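Local coordinates for beta-galactoside alpha-2,6-sialyltransferase (Photobacterium sp., PDB 2Z4T), which acts as a glycosyltransferase, probably moving sialic acid from CMP-sialic acid to beta-galactosides such as lactose in alpha-2,6 linkage, at residues T33-E38 / N142-R147; V80-D85 / L110-P115. All blocks are in the same frame, centred on the assembly; numbering follows the deposited sequence.

Both contacts lie where the N-terminal immunoglobulin-like beta-sandwich meets the GT-B body of the enzyme, with centres about 9 Å apart. Along the chain, both segments of interaction 2 fall between those of interaction 1: 33-38 comes first, then 80-85, 110-115 and finally 142-147. Strand 103-122, which carries 110-115, pairs in parallel with 26-35 and with 146-151, so one mixed sheet serves both contacts. Ile34 O and Val113 N, 2.8 Å apart, join them directly in a probable hydrogen bond. Interaction 1 thus bridges the two domains, whereas interaction 2 packs the 80-85 loop on strand 103-122 within the immunoglobulin-like domain; both are structural packing away from the CMP, lactose and magnesium sites.

Interaction 1 (T33-E38 / N142-R147); sequences TIIDEE and NPTAQR
Thr144 reaches across to residues 33-35 with its side chain alone, and no hydrogen bond spans the gap. Its CB lies 3.7 Å from Ile35 CG2. From there the branches part: OG1 meets the same Ile35 CG2 at 3.6 Å, while CG2 lies 3.3 Å from Ile34 N and 3.6 Å from Thr33 O. The Thr33-Ile34 peptide is strongly twisted in the model, so the closeness to Ile34 N is uncertain. OG1 sits between the backbone N and the carbonyl carbon (chi1 65°), which leaves CG2 beside the N. The CG2 methyls of Thr33 and Thr144 also touch, at 3.8 Å, their side chains crossing at about a right angle; those of Ile35 and Thr144 lie alongside each other, pointing opposite ways. Thr144 is the third residue of a type I turn, Asn142 to Ala145, linking helix 126-141 to strand 146-151 within a beta-alpha-beta unit of the GT-B fold that starts from strand 103-122. The facing segment ends a strand of the immunoglobulin-like domain and forms a type II turn, Ile35 to Glu38. The side chain of Glu38, the turn's last residue, folds back so that OE1 accepts Ile35 N at 3.1 Å in a nearly straight bond (167°) on the anti side, 32° out of the carboxylate plane. After the Asn142-Ala145 turn, Arg147 NE forms a salt bridge with Glu118 OE2.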
ATOM      1  N   THR A  33       9.373  -0.963  25.057  1.00 48.37           N
ATOM      2  CA  THR A  33       9.342   0.308  24.360  1.00 48.41           C
ATOM      3  C   THR A  33       7.872   0.689  24.293  1.00 48.21           C
ATOM      4  O   THR A  33       7.063  -0.212  24.160  1.00 49.50           O
ATOM      5  CB  THR A  33       9.740   0.037  22.852  1.00 48.19           C
ATOM      6  OG1 THR A  33      11.001  -0.639  22.768  1.00 48.12           O
ATOM      7  CG2 THR A  33       9.812   1.316  22.015  1.00 47.66           C
ATOM      8  N   ILE A  34       7.388   1.923  24.348  1.00 47.80           N
ATOM      9  CA  ILE A  34       7.231   3.011  25.328  1.00 46.77           C
ATOM     10  C   ILE A  34       7.520   4.372  24.753  1.00 46.56           C
ATOM     11  O   ILE A  34       8.631   4.678  24.331  1.00 47.55           O
ATOM     12  CB  ILE A  34       7.229   2.790  26.888  1.00 47.12           C
ATOM     13  CG1 ILE A  34       8.413   3.466  27.593  1.00 47.24           C
ATOM     14  CG2 ILE A  34       6.893   1.353  27.264  1.00 46.02           C
ATOM     15  CD1 ILE A  34       8.222   3.618  29.081  1.00 46.25           C
ATOM     16  N   ILE A  35       6.440   5.136  24.649  1.00 45.83           N
ATOM     17  CA  ILE A  35       6.491   6.503  24.160  1.00 45.20           C
ATOM     18  C   ILE A  35       6.357   7.494  25.301  1.00 45.08           C
ATOM     19  O   ILE A  35       5.880   7.141  26.380  1.00 44.60           O
ATOM     20  CB  ILE A  35       5.398   6.780  23.123  1.00 45.15           C
ATOM     21  CG1 ILE A  35       4.003   6.664  23.760  1.00 45.77           C
ATOM     22  CG2 ILE A  35       5.548   5.843  21.955  1.00 45.02           C
ATOM     23  CD1 ILE A  35       2.870   7.242  22.918  1.00 45.49           C
ATOM     24  N   ASP A  36       6.777   8.736  25.048  1.00 45.13           N
ATOM     25  CA  ASP A  36       6.696   9.818  26.018  1.00 45.39           C
ATOM     26  C   ASP A  36       5.336   9.823  26.697  1.00 45.75           C
ATOM     27  O   ASP A  36       4.308   9.755  26.029  1.00 46.49           O
ATOM     28  CB  ASP A  36       6.950  11.170  25.337  1.00 45.28           C
ATOM     29  CG  ASP A  36       8.364  11.288  24.756  1.00 45.66           C
ATOM     30  OD1 ASP A  36       8.873  12.431  24.673  1.00 44.13           O
ATOM     31  OD2 ASP A  36       8.966  10.244  24.384  1.00 46.54           O
ATOM     32  N   GLU A  37       5.339   9.886  28.027  1.00 46.19           N
ATOM     33  CA  GLU A  37       4.113  10.037  28.857  1.00 46.47           C
ATOM     34  C   GLU A  37       3.289   8.773  28.955  1.00 46.59           C
ATOM     35  O   GLU A  37       2.224   8.780  29.565  1.00 46.90           O
ATOM     36  CB  GLU A  37       3.231  11.228  28.423  1.00 45.78           C
ATOM     37  CG  GLU A  37       4.050  12.428  28.028  1.00 46.49           C
ATOM     38  CD  GLU A  37       3.297  13.719  28.086  1.00 47.40           C
ATOM     39  OE1 GLU A  37       2.971  14.261  27.013  1.00 49.87           O
ATOM     40  OE2 GLU A  37       3.057  14.212  29.199  1.00 47.73           O
ATOM     41  N   GLU A  38       3.771   7.695  28.354  1.00 46.90           N
ATOM     42  CA  GLU A  38       3.081   6.430  28.472  1.00 47.45           C
ATOM     43  C   GLU A  38       3.222   5.912  29.902  1.00 47.88           C
ATOM     44  O   GLU A  38       4.302   5.977  30.510  1.00 47.55           O
ATOM     45  CB  GLU A  38       3.598   5.404  27.464  1.00 47.22           C
ATOM     46  CG  GLU A  38       2.824   4.085  27.484  1.00 47.17           C
ATOM     47  CD  GLU A  38       3.296   3.096  26.425  1.00 48.03           C
ATOM     48  OE1 GLU A  38       3.923   3.530  25.421  1.00 49.99           O
ATOM     49  OE2 GLU A  38       3.041   1.879  26.602  1.00 47.76           O
ATOM     50  N   ASN A 142       8.542  -0.859  14.202  1.00 50.67           N
ATOM     51  CA  ASN A 142       8.061   0.260  15.020  1.00 49.33           C
ATOM     52  C   ASN A 142       6.786  -0.087  15.758  1.00 48.41           C
ATOM     53  O   ASN A 142       5.720   0.440  15.442  1.00 48.37           O
ATOM     54  CB  ASN A 142       7.834   1.500  14.147  1.00 49.53           C
ATOM     55  CG  ASN A 142       9.032   1.830  13.287  1.00 50.03           C
ATOM     56  OD1 ASN A 142       9.025   1.605  12.078  1.00 51.47           O
ATOM     57  ND2 ASN A 142      10.080   2.348  13.909  1.00 52.00           N
ATOM     58  N   PRO A 143       6.889  -0.978  16.755  1.00 47.64           N
ATOM     59  CA  PRO A 143       5.722  -1.436  17.526  1.00 46.79           C
ATOM     60  C   PRO A 143       4.855  -0.328  18.138  1.00 46.14           C
ATOM     61  O   PRO A 143       3.654  -0.530  18.317  1.00 46.39           O
ATOM     62  CB  PRO A 143       6.339  -2.289  18.646  1.00 46.62           C
ATOM     63  CG  PRO A 143       7.849  -1.944  18.630  1.00 47.50           C
ATOM     64  CD  PRO A 143       8.141  -1.618  17.205  1.00 47.41           C
ATOM     65  N   THR A 144       5.432   0.824  18.458  1.00 45.36           N
ATOM     66  CA  THR A 144       4.665   1.848  19.169  1.00 44.32           C
ATOM     67  C   THR A 144       4.051   2.885  18.236  1.00 44.02           C
ATOM     68  O   THR A 144       3.350   3.792  18.698  1.00 43.83           O
ATOM     69  CB  THR A 144       5.499   2.604  20.222  1.00 44.37           C
ATOM     70  OG1 THR A 144       6.528   3.345  19.569  1.00 43.44           O
ATOM     71  CG2 THR A 144       6.106   1.666  21.268  1.00 43.62           C
ATOM     72  N   ALA A 145       4.317   2.772  16.935  1.00 43.17           N
ATOM     73  CA  ALA A 145       3.643   3.644  15.962  1.00 42.69           C
ATOM     74  C   ALA A 145       2.146   3.377  15.933  1.00 42.38           C
ATOM     75  O   ALA A 145       1.715   2.220  16.043  1.00 42.03           O
ATOM     76  CB  ALA A 145       4.242   3.476  14.560  1.00 42.71           C
ATOM     77  N   GLN A 146       1.364   4.453  15.826  1.00 42.39           N
ATOM     78  CA  GLN A 146      -0.080   4.389  15.577  1.00 42.40           C
ATOM     79  C   GLN A 146      -0.295   4.510  14.080  1.00 42.01           C
ATOM     80  O   GLN A 146       0.437   5.241  13.393  1.00 42.32           O
ATOM     81  CB  GLN A 146      -0.819   5.552  16.257  1.00 42.69           C
ATOM     82  CG  GLN A 146      -1.099   5.384  17.763  1.00 46.31           C
ATOM     83  CD  GLN A 146      -1.910   4.123  18.118  1.00 51.97           C
ATOM     84  OE1 GLN A 146      -1.680   3.506  19.155  1.00 53.80           O
ATOM     85  NE2 GLN A 146      -2.855   3.740  17.257  1.00 54.53           N
ATOM     86  N   ARG A 147      -1.322   3.837  13.569  1.00 41.25           N
ATOM     87  CA  ARG A 147      -1.524   3.788  12.126  1.00 40.32           C
ATOM     88  C   ARG A 147      -2.944   4.142  11.734  1.00 40.39           C
ATOM     89  O   ARG A 147      -3.910   3.579  12.249  1.00 40.56           O
ATOM     90  CB  ARG A 147      -1.110   2.429  11.573  1.00 39.23           C
ATOM     91  CG  ARG A 147       0.316   2.105  11.895  1.00 38.19           C
ATOM     92  CD  ARG A 147       0.814   0.839  11.198  1.00 39.18           C
ATOM     93  NE  ARG A 147       2.198   0.644  11.596  1.00 39.36           N
ATOM     94  CZ  ARG A 147       2.571   0.016  12.709  1.00 39.11           C
ATOM     95  NH1 ARG A 147       1.659  -0.543  13.494  1.00 36.12           N
ATOM     96  NH2 ARG A 147       3.863  -0.065  13.021  1.00 40.25           N
TER

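Interaction 2 (V80-D85 / L110-P115); sequences VAPRLD and LNVVAP
Ala81 N and Glu38 O, paired in a probable hydrogen bond, hold the backbone where Ala81 CB faces Val112 CG1 at 4.1 Å. The contact gathers round that one valine: three side chains of 80-85 meet its two methyls, all by apolar packing. CG1, anti to the backbone N (chi1 -173°), takes two of them, with Leu84 CD1 the tighter neighbour at 3.6 Å. The same CD1 also lies 3.8 Å from Val112 CB, as the leucine crosses the valine at about a right angle. Val112 CG2 has the third partner, Pro82 CD, at a loose 4.2 Å. Leu84 is held at its backbone too, its N donating to Asp36 OD1, and the aspartate in turn forms a salt bridge with Arg193. Asp36 touches Val112 as well, so the valine is packed from Asp36 and from Ala81, Pro82 and Leu84. Within the immunoglobulin-like domain, 80-85 is the link from strand 77-80 to strand 88-98, and it folds over the strand bearing Val112. That strand, 103-122, is paired with 88-98 antiparallel and with 26-35 parallel, while Pro82 and Leu84 both reach Tyr90 of strand 88-98.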
ATOM      1  N   VAL A  80       5.464   6.685  34.725  1.00 46.87           N
ATOM      2  CA  VAL A  80       5.025   7.404  33.553  1.00 46.30           C
ATOM      3  C   VAL A  80       6.301   7.783  32.811  1.00 46.31           C
ATOM      4  O   VAL A  80       7.225   8.328  33.417  1.00 47.23           O
ATOM      5  CB  VAL A  80       4.234   8.672  33.971  1.00 46.05           C
ATOM      6  CG1 VAL A  80       3.712   9.413  32.764  1.00 45.12           C
ATOM      7  CG2 VAL A  80       3.067   8.283  34.898  1.00 45.65           C
ATOM      8  N   ALA A  81       6.377   7.470  31.520  1.00 45.48           N
ATOM      9  CA  ALA A  81       7.523   7.846  30.707  1.00 44.47           C
ATOM     10  C   ALA A  81       7.590   9.362  30.680  1.00 44.11           C
ATOM     11  O   ALA A  81       6.546  10.008  30.680  1.00 43.94           O
ATOM     12  CB  ALA A  81       7.359   7.305  29.308  1.00 44.49           C
ATOM     13  N   PRO A  82       8.806   9.942  30.658  1.00 43.80           N
ATOM     14  CA  PRO A  82       8.936  11.398  30.716  1.00 43.61           C
ATOM     15  C   PRO A  82       8.653  12.034  29.360  1.00 44.26           C
ATOM     16  O   PRO A  82       8.482  11.313  28.365  1.00 44.43           O
ATOM     17  CB  PRO A  82      10.404  11.603  31.082  1.00 43.45           C
ATOM     18  CG  PRO A  82      11.098  10.446  30.509  1.00 43.73           C
ATOM     19  CD  PRO A  82      10.116   9.282  30.542  1.00 43.86           C
ATOM     20  N   ARG A  83       8.578  13.366  29.335  1.00 44.42           N
ATOM     21  CA  ARG A  83       8.541  14.127  28.100  1.00 44.36           C
ATOM     22  C   ARG A  83       9.985  14.368  27.704  1.00 44.18           C
ATOM     23  O   ARG A  83      10.774  14.851  28.510  1.00 43.91           O
ATOM     24  CB  ARG A  83       7.839  15.459  28.313  1.00 44.41           C
ATOM     25  CG  ARG A  83       6.395  15.316  28.646  1.00 46.80           C
ATOM     26  CD  ARG A  83       5.692  16.636  28.629  1.00 50.89           C
ATOM     27  NE  ARG A  83       5.834  17.361  29.889  1.00 54.12           N
ATOM     28  CZ  ARG A  83       5.387  18.601  30.079  1.00 55.51           C
ATOM     29  NH1 ARG A  83       4.770  19.256  29.091  1.00 55.69           N
ATOM     30  NH2 ARG A  83       5.562  19.194  31.255  1.00 57.08           N
ATOM     31  N   LEU A  84      10.339  14.032  26.465  1.00 44.07           N
ATOM     32  CA  LEU A  84      11.741  14.101  26.049  1.00 43.80           C
ATOM     33  C   LEU A  84      11.920  14.860  24.755  1.00 43.97           C
ATOM     34  O   LEU A  84      10.956  15.091  24.025  1.00 43.83           O
ATOM     35  CB  LEU A  84      12.328  12.696  25.884  1.00 43.18           C
ATOM     36  CG  LEU A  84      12.302  11.762  27.081  1.00 42.62           C
ATOM     37  CD1 LEU A  84      12.670  10.346  26.624  1.00 40.09           C
ATOM     38  CD2 LEU A  84      13.250  12.291  28.181  1.00 39.88           C
ATOM     39  N   ASP A  85      13.170  15.241  24.488  1.00 44.24           N
ATOM     40  CA  ASP A  85      13.568  15.819  23.214  1.00 44.29           C
ATOM     41  C   ASP A  85      14.199  14.761  22.315  1.00 44.16           C
ATOM     42  O   ASP A  85      14.153  14.890  21.100  1.00 43.90           O
ATOM     43  CB  ASP A  85      14.564  16.939  23.461  1.00 44.48           C
ATOM     44  CG  ASP A  85      13.963  18.084  24.255  1.00 46.45           C
ATOM     45  OD1 ASP A  85      12.816  18.485  23.958  1.00 47.91           O
ATOM     46  OD2 ASP A  85      14.636  18.580  25.183  1.00 49.11           O
ATOM     47  N   LEU A 110      13.402   0.332  29.966  1.00 41.18           N
ATOM     48  CA  LEU A 110      12.376   1.012  29.202  1.00 41.17           C
ATOM     49  C   LEU A 110      13.059   1.870  28.140  1.00 42.01           C
ATOM     50  O   LEU A 110      13.799   2.813  28.462  1.00 41.99           O
ATOM     51  CB  LEU A 110      11.464   1.842  30.118  1.00 40.55           C
ATOM     52  CG  LEU A 110      10.783   1.090  31.279  1.00 40.24           C
ATOM     53  CD1 LEU A 110       9.867   1.995  32.090  1.00 40.58           C
ATOM     54  CD2 LEU A 110       9.981  -0.101  30.797  1.00 41.04           C
ATOM     55  N   ASN A 111      12.839   1.498  26.875  1.00 42.36           N
ATOM     56  CA  ASN A 111      13.239   2.307  25.737  1.00 43.09           C
ATOM     57  C   ASN A 111      12.115   3.303  25.486  1.00 42.64           C
ATOM     58  O   ASN A 111      11.020   2.922  25.007  1.00 43.45           O
ATOM     59  CB  ASN A 111      13.471   1.432  24.488  1.00 43.47           C
ATOM     60  CG  ASN A 111      14.216   0.120  24.810  1.00 46.90           C
ATOM     61  OD1 ASN A 111      15.394   0.138  25.202  1.00 50.48           O
ATOM     62  ND2 ASN A 111      13.524  -1.028  24.646  1.00 47.69           N
ATOM     63  N   VAL A 112      12.366   4.559  25.847  1.00 41.49           N
ATOM     64  CA  VAL A 112      11.414   5.642  25.605  1.00 40.91           C
ATOM     65  C   VAL A 112      11.694   6.300  24.244  1.00 41.26           C
ATOM     66  O   VAL A 112      12.804   6.784  23.986  1.00 40.53           O
ATOM     67  CB  VAL A 112      11.393   6.724  26.739  1.00 40.70           C
ATOM     68  CG1 VAL A 112      10.260   7.718  26.481  1.00 38.42           C
ATOM     69  CG2 VAL A 112      11.226   6.083  28.137  1.00 39.64           C
ATOM     70  N   VAL A 113      10.685   6.298  23.376  1.00 41.35           N
ATOM     71  CA  VAL A 113      10.860   6.775  21.995  1.00 41.89           C
ATOM     72  C   VAL A 113       9.760   7.783  21.698  1.00 42.27           C
ATOM     73  O   VAL A 113       8.695   7.740  22.339  1.00 42.71           O
ATOM     74  CB  VAL A 113      10.807   5.607  20.975  1.00 41.90           C
ATOM     75  CG1 VAL A 113      11.880   4.519  21.312  1.00 40.71           C
ATOM     76  CG2 VAL A 113       9.398   4.981  20.941  1.00 41.85           C
ATOM     77  N   ALA A 114      10.007   8.690  20.757  1.00 41.83           N
ATOM     78  CA  ALA A 114       8.981   9.657  20.356  1.00 42.03           C
ATOM     79  C   ALA A 114       7.664   8.971  19.953  1.00 42.33           C
ATOM     80  O   ALA A 114       7.682   7.932  19.277  1.00 42.47           O
ATOM     81  CB  ALA A 114       9.483  10.525  19.220  1.00 41.83           C
ATOM     82  N   PRO A 115       6.519   9.527  20.391  1.00 42.52           N
ATOM     83  CA  PRO A 115       5.226   9.115  19.837  1.00 42.64           C
ATOM     84  C   PRO A 115       5.268   9.288  18.315  1.00 43.18           C
ATOM     85  O   PRO A 115       5.817  10.279  17.803  1.00 43.47           O
ATOM     86  CB  PRO A 115       4.250  10.128  20.436  1.00 42.69           C
ATOM     87  CG  PRO A 115       4.915  10.589  21.704  1.00 42.85           C
ATOM     88  CD  PRO A 115       6.383  10.573  21.425  1.00 42.18           C
TER